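PDB 1XQI: nucleoside diphosphate kinase from Pyrobaculum aerophilum, which transfers the ATP gamma-phosphate to nucleoside diphosphates, probably through a phosphorylated enzyme intermediate, and probably serves to make nucleoside triphosphates other than ATP. Local coordinates for residues K50-S55 with R185-E190; V15-L20 with V119-G124; S139-P144 with I154-L159; E68-A73 with D96-G101. The protein carries 6 engineered substitutions. One frame throughout, in Å; residues are numbered along the deposited sequence.

Interaction 1. Residues K50-S55 with R185-E190; sequences KMVKAS and RFWFRE
Lys50 carries CG between its backbone N and carbonyl carbon (chi1 59°) and keeps the rest of its chain extended, which sends the amine to the C-terminal end of helix 177-187. There Trp187 holds its CG beside its own backbone N (chi1 -71°), which brings CZ3 and CH2 of the indole against Val52 and Ala54. The contact belongs to the ferredoxin fold of the alpha/beta sandwich, joining strand 45-52 and the loop after it to the end of helix 177-187 and the residues that follow. Lysine suits the place because its two halves have different tasks. Its methylenes run antiparallel alongside the Phe188 ring, with CG 3.7 Å from CE2 of Phe188, while its NZ donates to Trp187 O at 2.7 Å, almost in line with the carbonyl bond (173°). A positive charge at a helix C-terminus, where carbonyls run short of partners within the helix, is probably favourable. Arg189 NH1 lies 4.4 Å from the same Lys50 NZ, and Glu192 forms long, weak ion pairs with both, consistent with easing the like charges. Phe186 CD2 lies over the rim of one indole face, and Phe62 packs against both rings. On the same strand, Met51 makes backbone hydrogen bonds to the second subunit. Small apolar groups fit the large indole: Val52 CG2 approaches CZ3 of Trp187 at 4.1 Å, and Ala54 CB meets CH2 of Trp187 at the ring edge at 4.0 Å.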
# COMPACT_ATOMS: atom_id res chain seq x y z
N LYS A 50 0.38 -1.47 4.80
CA LYS A 50 0.34 -0.12 5.31
C LYS A 50 1.67 0.60 5.17
O LYS A 50 2.70 -0.05 5.21
CB LYS A 50 -0.13 -0.09 6.76
CG LYS A 50 0.69 -0.88 7.76
CD LYS A 50 0.05 -0.69 9.10
CE LYS A 50 0.76 -1.50 10.17
NZ LYS A 50 -0.16 -1.65 11.34
N MSE A 51 1.64 1.92 4.98
CA MSE A 51 2.84 2.77 5.04
C MSE A 51 2.97 3.20 6.54
O MSE A 51 1.98 3.62 7.16
CB MSE A 51 2.72 3.98 4.09
CG MSE A 51 3.89 4.98 4.25
SE MSE A 51 3.84 6.35 3.06
CE MSE A 51 4.24 5.40 1.64
N VAL A 52 4.16 3.04 7.12
CA VAL A 52 4.38 3.42 8.52
C VAL A 52 5.71 4.13 8.70
O VAL A 52 6.73 3.74 8.14
CB VAL A 52 4.37 2.20 9.49
CG1 VAL A 52 2.94 1.70 9.75
CG2 VAL A 52 5.31 1.07 8.95
N LYS A 53 5.68 5.20 9.49
CA LYS A 53 6.86 5.78 10.12
C LYS A 53 7.15 5.09 11.46
O LYS A 53 6.49 5.35 12.45
CB LYS A 53 6.62 7.28 10.34
CG LYS A 53 7.90 8.09 10.49
CD LYS A 53 8.80 8.00 9.23
CE LYS A 53 10.20 8.42 9.59
NZ LYS A 53 10.54 7.82 10.93
N ALA A 54 8.12 4.19 11.48
CA ALA A 54 8.41 3.41 12.68
C ALA A 54 9.31 4.15 13.66
O ALA A 54 10.21 4.88 13.27
CB ALA A 54 9.04 2.11 12.29
N SER A 55 9.08 3.96 14.95
CA SER A 55 9.97 4.52 15.98
C SER A 55 11.19 3.62 16.22
O SER A 55 11.13 2.42 15.97
CB SER A 55 9.21 4.70 17.29
OG SER A 55 8.49 3.52 17.60
N ARG A 185 2.12 -10.78 13.46
CA ARG A 185 1.44 -10.28 14.70
C ARG A 185 2.02 -8.93 15.16
O ARG A 185 1.29 -8.01 15.51
CB ARG A 185 1.48 -11.32 15.88
CG ARG A 185 0.86 -10.77 17.26
CD ARG A 185 1.61 -11.23 18.58
NE ARG A 185 3.04 -11.46 18.29
CZ ARG A 185 4.02 -10.54 18.32
NH1 ARG A 185 3.78 -9.27 18.70
NH2 ARG A 185 5.27 -10.91 17.98
N PHE A 186 3.34 -8.82 15.11
CA PHE A 186 4.03 -7.60 15.52
C PHE A 186 3.49 -6.33 14.89
O PHE A 186 3.33 -5.35 15.59
CB PHE A 186 5.55 -7.71 15.26
CG PHE A 186 6.30 -6.50 15.70
CD1 PHE A 186 6.77 -6.39 17.00
CD2 PHE A 186 6.50 -5.43 14.82
CE1 PHE A 186 7.43 -5.23 17.43
CE2 PHE A 186 7.17 -4.29 15.22
CZ PHE A 186 7.64 -4.19 16.53
N TRP A 187 3.25 -6.35 13.57
CA TRP A 187 2.77 -5.18 12.80
C TRP A 187 1.26 -5.06 12.59
O TRP A 187 0.79 -3.97 12.30
CB TRP A 187 3.41 -5.18 11.41
CG TRP A 187 4.86 -4.87 11.37
CD1 TRP A 187 5.88 -5.73 11.05
CD2 TRP A 187 5.47 -3.61 11.63
NE1 TRP A 187 7.09 -5.08 11.12
CE2 TRP A 187 6.87 -3.77 11.46
CE3 TRP A 187 4.97 -2.35 12.02
CZ2 TRP A 187 7.79 -2.72 11.64
CZ3 TRP A 187 5.87 -1.30 12.21
CH2 TRP A 187 7.28 -1.50 12.03
N PHE A 188 0.50 -6.15 12.71
CA PHE A 188 -0.93 -6.14 12.38
C PHE A 188 -1.81 -6.74 13.48
O PHE A 188 -1.53 -7.83 13.98
CB PHE A 188 -1.21 -6.85 11.02
CG PHE A 188 -0.47 -6.22 9.85
CD1 PHE A 188 0.72 -6.76 9.38
CD2 PHE A 188 -0.95 -5.06 9.26
CE1 PHE A 188 1.42 -6.19 8.35
CE2 PHE A 188 -0.26 -4.46 8.20
CZ PHE A 188 0.93 -5.03 7.74
N ARG A 189 -2.89 -6.04 13.84
CA ARG A 189 -3.94 -6.65 14.67
C ARG A 189 -4.63 -7.70 13.81
O ARG A 189 -4.54 -7.67 12.59
CB ARG A 189 -4.98 -5.62 15.15
CG ARG A 189 -4.54 -4.70 16.30
CD ARG A 189 -3.86 -3.42 15.80
NE ARG A 189 -4.71 -2.53 14.97
CZ ARG A 189 -4.30 -1.38 14.41
NH1 ARG A 189 -3.04 -0.96 14.59
NH2 ARG A 189 -5.13 -0.64 13.67
N GLU A 190 -5.33 -8.64 14.43
CA GLU A 190 -6.12 -9.64 13.70
C GLU A 190 -6.97 -9.05 12.57
O GLU A 190 -7.01 -9.57 11.46
CB GLU A 190 -7.01 -10.41 14.69
CG GLU A 190 -6.23 -11.42 15.51
CD GLU A 190 -5.18 -12.14 14.65
OE1 GLU A 190 -3.96 -11.89 14.86
OE2 GLU A 190 -5.58 -12.91 13.73

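Interaction 2. Residues V15-L20 with V119-G124; sequences VEKTLL and VMVLKG
Leu19 drops its CD2 methyl into the hollow between two valines of the neighbouring strand, 3.4 Å from CG1 of Val119 and 3.9 Å from CG2 of Val121. Val121 is itself a bump with two flanks: its other methyl, CG1, meets CD of Lys17 at 3.7 Å, where the aliphatic part of the lysine crosses the valine before the chain bends at chi3. Branched valines offer such shoulders, and leucine reaches between them. On the reverse face Leu20 and selenomethionine Met120 lie side by side, CD2 of Leu20 3.9 Å from SE of Met120, while CB of Leu20 rests on CD1 of Leu122 and the CG2 methyl of Thr18 tucks against CB of Leu122. Backbone bonds in both directions join the hydrogen-bonded pairs Thr18-Leu122 and Leu20-Met120, and Gly124 N adds a fifth to Glu16 O at 3.1 Å. Lys123 sends its amine to a salt bridge with Glu195. Helix 177-187 covers the Leu19 face and helix 127-135, through Val131, the Leu20 face. Leu19 also lies about 4 Å, side chain to side chain, from the predicted phosphohistidine His172. Adjacent antiparallel first and third strands, at the middle of a four-stranded sheet in the order 2-3-1-4, are the hallmark of the ferredoxin fold.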
# COMPACT_ATOMS: atom_id res chain seq x y z
N VAL A 15 -3.48 -21.74 4.38
CA VAL A 15 -2.38 -21.29 3.49
C VAL A 15 -1.38 -20.25 4.12
O VAL A 15 -1.78 -19.30 4.81
CB VAL A 15 -2.87 -20.89 2.04
CG1 VAL A 15 -1.75 -21.07 1.04
CG2 VAL A 15 -4.07 -21.75 1.56
N GLU A 16 -0.08 -20.47 3.84
CA GLU A 16 1.08 -19.81 4.45
C GLU A 16 1.21 -18.32 4.04
O GLU A 16 0.79 -17.92 2.96
CB GLU A 16 2.33 -20.64 4.07
CG GLU A 16 3.68 -19.96 4.21
CD GLU A 16 4.87 -20.91 4.01
OE1 GLU A 16 4.75 -22.12 4.30
OE2 GLU A 16 5.96 -20.45 3.58
N LYS A 17 1.76 -17.51 4.94
CA LYS A 17 1.81 -16.07 4.79
C LYS A 17 3.21 -15.64 5.11
O LYS A 17 3.93 -16.33 5.84
CB LYS A 17 0.92 -15.40 5.83
CG LYS A 17 -0.48 -15.26 5.44
CD LYS A 17 -1.28 -14.52 6.48
CE LYS A 17 -2.27 -15.44 7.16
NZ LYS A 17 -1.63 -16.04 8.33
N THR A 18 3.61 -14.47 4.66
CA THR A 18 4.93 -13.98 5.04
C THR A 18 4.90 -12.47 5.14
O THR A 18 4.02 -11.83 4.59
CB THR A 18 6.03 -14.47 4.07
OG1 THR A 18 7.32 -14.16 4.60
CG2 THR A 18 5.83 -13.86 2.65
N LEU A 19 5.87 -11.90 5.84
CA LEU A 19 5.91 -10.46 6.02
C LEU A 19 7.04 -9.90 5.17
O LEU A 19 8.21 -10.37 5.25
CB LEU A 19 6.15 -10.16 7.51
CG LEU A 19 6.07 -8.75 8.13
CD1 LEU A 19 7.20 -7.87 7.68
CD2 LEU A 19 4.73 -8.12 7.85
N LEU A 20 6.70 -8.89 4.38
CA LEU A 20 7.68 -8.16 3.60
C LEU A 20 7.65 -6.68 3.96
O LEU A 20 6.58 -6.09 4.07
CB LEU A 20 7.43 -8.38 2.09
CG LEU A 20 8.53 -7.68 1.28
CD1 LEU A 20 9.64 -8.62 0.71
CD2 LEU A 20 7.87 -6.82 0.23
N VAL A 119 4.82 -1.97 4.88
CA VAL A 119 4.76 -3.33 5.38
C VAL A 119 3.62 -4.07 4.66
O VAL A 119 2.51 -3.53 4.51
CB VAL A 119 4.47 -3.35 6.90
CG1 VAL A 119 4.73 -4.75 7.48
CG2 VAL A 119 5.39 -2.36 7.62
N MSE A 120 3.87 -5.29 4.22
CA MSE A 120 2.80 -6.07 3.57
C MSE A 120 2.88 -7.51 4.02
O MSE A 120 3.93 -8.01 4.46
CB MSE A 120 2.81 -5.94 1.99
CG MSE A 120 4.05 -6.53 1.28
SE MSE A 120 4.08 -6.16 -0.49
CE MSE A 120 4.48 -4.47 -0.25
N VAL A 121 1.73 -8.17 3.94
CA VAL A 121 1.69 -9.61 4.20
C VAL A 121 1.28 -10.25 2.90
O VAL A 121 0.33 -9.79 2.24
CB VAL A 121 0.73 -9.94 5.32
CG1 VAL A 121 0.60 -11.47 5.52
CG2 VAL A 121 1.24 -9.30 6.61
N LEU A 122 2.02 -11.27 2.51
CA LEU A 122 1.80 -11.94 1.25
C LEU A 122 1.45 -13.38 1.61
O LEU A 122 2.15 -14.01 2.43
CB LEU A 122 3.08 -11.93 0.38
CG LEU A 122 3.43 -10.56 -0.20
CD1 LEU A 122 4.93 -10.49 -0.44
CD2 LEU A 122 2.65 -10.36 -1.48
N LYS A 123 0.36 -13.85 1.01
CA LYS A 123 -0.22 -15.16 1.20
C LYS A 123 -0.14 -15.97 -0.11
O LYS A 123 -0.48 -15.50 -1.23
CB LYS A 123 -1.71 -15.00 1.63
CG LYS A 123 -2.45 -16.31 2.04
CD LYS A 123 -3.96 -16.10 2.01
CE LYS A 123 -4.77 -17.30 2.56
NZ LYS A 123 -5.10 -17.06 4.01
N GLY A 124 0.35 -17.19 0.00
CA GLY A 124 0.26 -18.12 -1.09
C GLY A 124 1.03 -19.35 -0.73
O GLY A 124 1.78 -19.37 0.28

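Interaction 3. Residues S139-P144 with I154-L159; sequences SPHSAP and IDSPDL
The Kpn loop of nucleoside diphosphate kinases, which includes the inferred ATP ligand Thr138, supplies Ser139, Pro140 and His141 to this contact; they pack against the approach to helix 157-162. The centre is the carbonyl of Asp155. His141 N donates to Asp155 O at 3.0 Å, but the N-H is bent off the line (125°), so the bond is weak. Pro140, which has no N-H to offer, instead lays its CD against the same Asp155 O at 3.4 Å. The imidazole of His141 meets Ser156 and Pro157 obliquely: its CD2 is 3.3 Å from CB of Ser156 and 3.8 Å from CD of Pro157, the two side chains of His141 and Pro157 crossing at about a right angle. Ser142 CB lies over the centre of one imidazole face. Ser139 OG also reaches this rim of Pro157, 3.4 Å from CG of Pro157. Ser156 occupies the N-cap position without making a capping bond; its chi1 of 58° instead directs OG to Asp158 OD1 at 2.7 Å, reaching the oxygen from above the carboxylate plane. Proline fits directly after it, since the first turn of a helix leaves backbone N-H groups without partners inside the helix. The carboxylate of Asp155 turns to a salt bridge with Arg165 and the backbone N of Phe168. The side chain of Pro140 lies about 4 Å from that of Asn169, inferred to bind ATP. The loop after helix 127-135 is thereby joined to the start of helix 157-162, with Pro140 and Asp155 also packing on Val167.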
# COMPACT_ATOMS: atom_id res chain seq x y z
N SER A 139 23.40 -9.46 -0.54
CA SER A 139 24.08 -8.39 -1.28
C SER A 139 23.48 -8.24 -2.67
O SER A 139 23.50 -9.19 -3.45
CB SER A 139 25.58 -8.64 -1.43
OG SER A 139 26.04 -9.45 -0.36
N PRO A 140 22.93 -7.04 -2.97
CA PRO A 140 22.41 -6.75 -4.28
C PRO A 140 23.48 -6.87 -5.35
O PRO A 140 23.18 -7.22 -6.49
CB PRO A 140 21.93 -5.29 -4.15
CG PRO A 140 21.60 -5.17 -2.68
CD PRO A 140 22.72 -5.91 -2.06
N HIS A 141 24.73 -6.59 -5.00
CA HIS A 141 25.75 -6.63 -6.03
C HIS A 141 26.00 -8.05 -6.58
O HIS A 141 26.38 -8.20 -7.75
CB HIS A 141 27.03 -5.91 -5.60
CG HIS A 141 28.01 -6.79 -4.92
ND1 HIS A 141 29.16 -7.23 -5.54
CD2 HIS A 141 27.96 -7.38 -3.70
CE1 HIS A 141 29.80 -8.04 -4.70
NE2 HIS A 141 29.10 -8.16 -3.59
N SER A 142 25.73 -9.07 -5.79
CA SER A 142 25.84 -10.44 -6.31
C SER A 142 24.49 -11.13 -6.39
O SER A 142 24.40 -12.33 -6.60
CB SER A 142 26.85 -11.26 -5.48
OG SER A 142 26.70 -11.01 -4.08
N ALA A 143 23.42 -10.37 -6.27
CA ALA A 143 22.10 -10.96 -6.45
C ALA A 143 21.87 -11.14 -7.96
O ALA A 143 22.12 -10.20 -8.75
CB ALA A 143 21.05 -10.07 -5.84
N PRO A 144 21.44 -12.33 -8.38
CA PRO A 144 21.31 -12.50 -9.83
C PRO A 144 20.21 -11.62 -10.43
O PRO A 144 19.21 -11.30 -9.73
CB PRO A 144 20.95 -14.00 -9.98
CG PRO A 144 21.35 -14.63 -8.66
CD PRO A 144 21.08 -13.56 -7.65
N ILE A 154 22.51 -1.76 -6.45
CA ILE A 154 23.92 -2.03 -6.79
C ILE A 154 24.79 -1.91 -5.54
O ILE A 154 26.01 -1.71 -5.64
CB ILE A 154 24.45 -1.05 -7.91
CG1 ILE A 154 24.34 0.40 -7.44
CG2 ILE A 154 23.68 -1.27 -9.21
CD1 ILE A 154 24.77 1.47 -8.48
N ASP A 155 24.14 -1.97 -4.37
CA ASP A 155 24.83 -1.87 -3.10
C ASP A 155 25.65 -3.12 -2.79
O ASP A 155 25.38 -4.22 -3.29
CB ASP A 155 23.86 -1.55 -1.97
CG ASP A 155 24.56 -0.88 -0.79
OD1 ASP A 155 25.62 -0.23 -1.02
OD2 ASP A 155 24.05 -1.01 0.35
N SER A 156 26.68 -2.96 -1.98
CA SER A 156 27.49 -4.12 -1.60
C SER A 156 28.03 -3.99 -0.17
O SER A 156 28.15 -2.85 0.38
CB SER A 156 28.60 -4.31 -2.61
OG SER A 156 29.41 -3.16 -2.70
N PRO A 157 28.35 -5.13 0.47
CA PRO A 157 28.79 -5.07 1.87
C PRO A 157 30.10 -4.34 2.12
O PRO A 157 30.30 -3.86 3.21
CB PRO A 157 28.91 -6.55 2.27
CG PRO A 157 28.21 -7.32 1.20
CD PRO A 157 28.31 -6.51 -0.03
N ASP A 158 31.00 -4.26 1.15
CA ASP A 158 32.26 -3.50 1.33
C ASP A 158 31.98 -2.03 1.53
O ASP A 158 32.45 -1.42 2.48
CB ASP A 158 33.22 -3.69 0.15
CG ASP A 158 32.52 -3.58 -1.23
OD1 ASP A 158 31.52 -4.29 -1.44
OD2 ASP A 158 32.99 -2.81 -2.10
N LEU A 159 31.18 -1.47 0.63
CA LEU A 159 30.79 -0.08 0.67
C LEU A 159 30.09 0.18 2.00
O LEU A 159 30.48 1.07 2.73
CB LEU A 159 29.83 0.23 -0.49
CG LEU A 159 29.85 1.53 -1.31
CD1 LEU A 159 28.39 1.93 -1.63
CD2 LEU A 159 30.67 2.69 -0.68

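Interaction 4. Residues E68-A73 with D96-G101; sequences EWLQSA and DPVEVG. Engineered in segment 68-73: Gln71 (natural residue Arg).
Leu70 spreads its two methyls over the start of the other helix: CD2 bears on the Gly101 peptide, 3.5 Å from its O, while CD1 turns to CG1 of Val98 at 4.2 Å. Its CG stands beside the backbone N (chi1 -64°), and that places the fork of the leucine against the opposing helix. Gly101 has no side chain, and a CB there would fall on Leu70 O; its absence lets the two backbones come close, with Leu70 and Gly101 CA atoms 4.1 Å apart and Gly101 CA pointing a C-H at Leu70 O, 3.4 Å away. Val98 aims its second methyl, CG2, at CB of Gln71 (4.1 Å). Gln71, an engineered residue, runs alongside Pro97 with both side chains pointing the same way, its CG 4.1 Å from CB of Pro97. The compact pyrrolidine ring suits the first turn of a helix, where a backbone N-H is not needed. Asp96 caps that turn, its OD1 accepting from Glu99 N at 3.2 Å. The helices pass at nearly a right angle, 92°, with segment axes 6.7 Å apart. Most of this contact lies in the insert at 68-100: helix 67-84 meets the start of helix 97-112, and helix 88-92 lies in the connection between them. Farther along, Pro97 packs on Leu78 and Ala73 on Ile104.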
# COMPACT_ATOMS: atom_id res chain seq x y z
N GLU A 68 21.97 -15.66 19.94
CA GLU A 68 22.17 -16.48 18.75
C GLU A 68 22.15 -15.61 17.48
O GLU A 68 23.10 -15.60 16.72
CB GLU A 68 21.10 -17.55 18.72
CG GLU A 68 21.11 -18.49 17.55
CD GLU A 68 19.82 -19.30 17.55
OE1 GLU A 68 19.85 -20.51 17.90
OE2 GLU A 68 18.75 -18.69 17.24
N TRP A 69 21.07 -14.86 17.31
CA TRP A 69 20.94 -13.93 16.20
C TRP A 69 22.00 -12.84 16.14
O TRP A 69 22.52 -12.53 15.05
CB TRP A 69 19.58 -13.26 16.25
CG TRP A 69 19.28 -12.47 15.00
CD1 TRP A 69 18.76 -12.97 13.83
CD2 TRP A 69 19.46 -11.06 14.79
NE1 TRP A 69 18.61 -11.95 12.92
CE2 TRP A 69 19.03 -10.77 13.49
CE3 TRP A 69 19.96 -10.02 15.58
CZ2 TRP A 69 19.07 -9.48 12.95
CZ3 TRP A 69 20.01 -8.72 15.05
CH2 TRP A 69 19.56 -8.47 13.75
N LEU A 70 22.30 -12.23 17.29
CA LEU A 70 23.35 -11.19 17.38
C LEU A 70 24.69 -11.75 16.99
O LEU A 70 25.36 -11.18 16.14
CB LEU A 70 23.43 -10.61 18.80
CG LEU A 70 22.19 -9.87 19.28
CD1 LEU A 70 22.32 -9.55 20.72
CD2 LEU A 70 21.99 -8.62 18.49
N GLN A 71 25.04 -12.88 17.60
CA GLN A 71 26.27 -13.62 17.31
C GLN A 71 26.48 -13.81 15.80
O GLN A 71 27.53 -13.41 15.25
CB GLN A 71 26.28 -14.97 18.05
CG GLN A 71 27.58 -15.79 17.91
CD GLN A 71 27.67 -16.92 18.95
OE1 GLN A 71 27.79 -16.69 20.16
NE2 GLN A 71 27.64 -18.16 18.47
N SER A 72 25.47 -14.35 15.12
CA SER A 72 25.65 -14.70 13.72
C SER A 72 25.72 -13.45 12.82
O SER A 72 26.55 -13.39 11.91
CB SER A 72 24.63 -15.76 13.25
OG SER A 72 23.36 -15.19 12.93
N ALA A 73 24.88 -12.44 13.12
CA ALA A 73 24.95 -11.13 12.43
C ALA A 73 26.37 -10.59 12.54
O ALA A 73 26.94 -10.07 11.55
CB ALA A 73 23.97 -10.17 13.01
N ASP A 96 34.03 -8.65 19.42
CA ASP A 96 33.18 -9.65 20.02
C ASP A 96 31.90 -9.82 19.17
O ASP A 96 31.16 -8.85 19.03
CB ASP A 96 32.83 -9.25 21.45
CG ASP A 96 31.80 -10.15 22.03
OD1 ASP A 96 30.76 -9.69 22.52
OD2 ASP A 96 32.02 -11.38 21.97
N PRO A 97 31.65 -11.02 18.59
CA PRO A 97 30.47 -11.27 17.71
C PRO A 97 29.13 -10.67 18.18
O PRO A 97 28.50 -9.93 17.39
CB PRO A 97 30.40 -12.80 17.65
CG PRO A 97 31.80 -13.25 17.76
CD PRO A 97 32.48 -12.24 18.71
N VAL A 98 28.73 -10.96 19.43
CA VAL A 98 27.51 -10.41 20.05
C VAL A 98 27.50 -8.86 20.16
O VAL A 98 26.47 -8.21 19.88
CB VAL A 98 27.26 -11.04 21.45
CG1 VAL A 98 26.14 -10.35 22.17
CG2 VAL A 98 26.92 -12.49 21.30
N GLU A 99 28.63 -8.28 20.59
CA GLU A 99 28.74 -6.81 20.65
C GLU A 99 28.66 -6.19 19.26
O GLU A 99 28.10 -5.11 19.09
CB GLU A 99 30.01 -6.36 21.42
CG GLU A 99 29.81 -6.28 22.98
CD GLU A 99 31.12 -6.11 23.77
OE1 GLU A 99 31.97 -5.26 23.38
OE2 GLU A 99 31.33 -6.82 24.79
N VAL A 100 29.21 -6.88 18.28
CA VAL A 100 29.13 -6.47 16.87
C VAL A 100 27.66 -6.59 16.35
O VAL A 100 27.17 -5.70 15.69
CB VAL A 100 30.13 -7.29 15.96
CG1 VAL A 100 29.94 -6.97 14.50
CG2 VAL A 100 31.57 -7.02 16.35
N GLY A 101 26.99 -7.70 16.66
CA GLY A 101 25.57 -7.84 16.41
C GLY A 101 24.73 -6.71 17.02
O GLY A 101 23.71 -6.30 16.44

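From the N terminus, 15-20 opens interaction 2, and 50-55 then opens interaction 1. Interaction 4 is the first to close, 68-73 meeting 96-101 within the loops of both. The chain returns at 119-124 to close interaction 2. Next, interaction 3 forms a short loop, 139-144 with 154-159, in series after interaction 2 but still within interaction 1, which closes last at 185-190. Interactions 1 and 2 therefore cross, and they touch in space: strands 45-52 and 117-123 are sheet neighbours, and Phe188 packs on Val119 and Val121. Interaction 3 ties the loop carrying the inferred ATP ligand Thr138 to the start of helix 157-162, and interaction 4 joins helices 67-84 and 97-112.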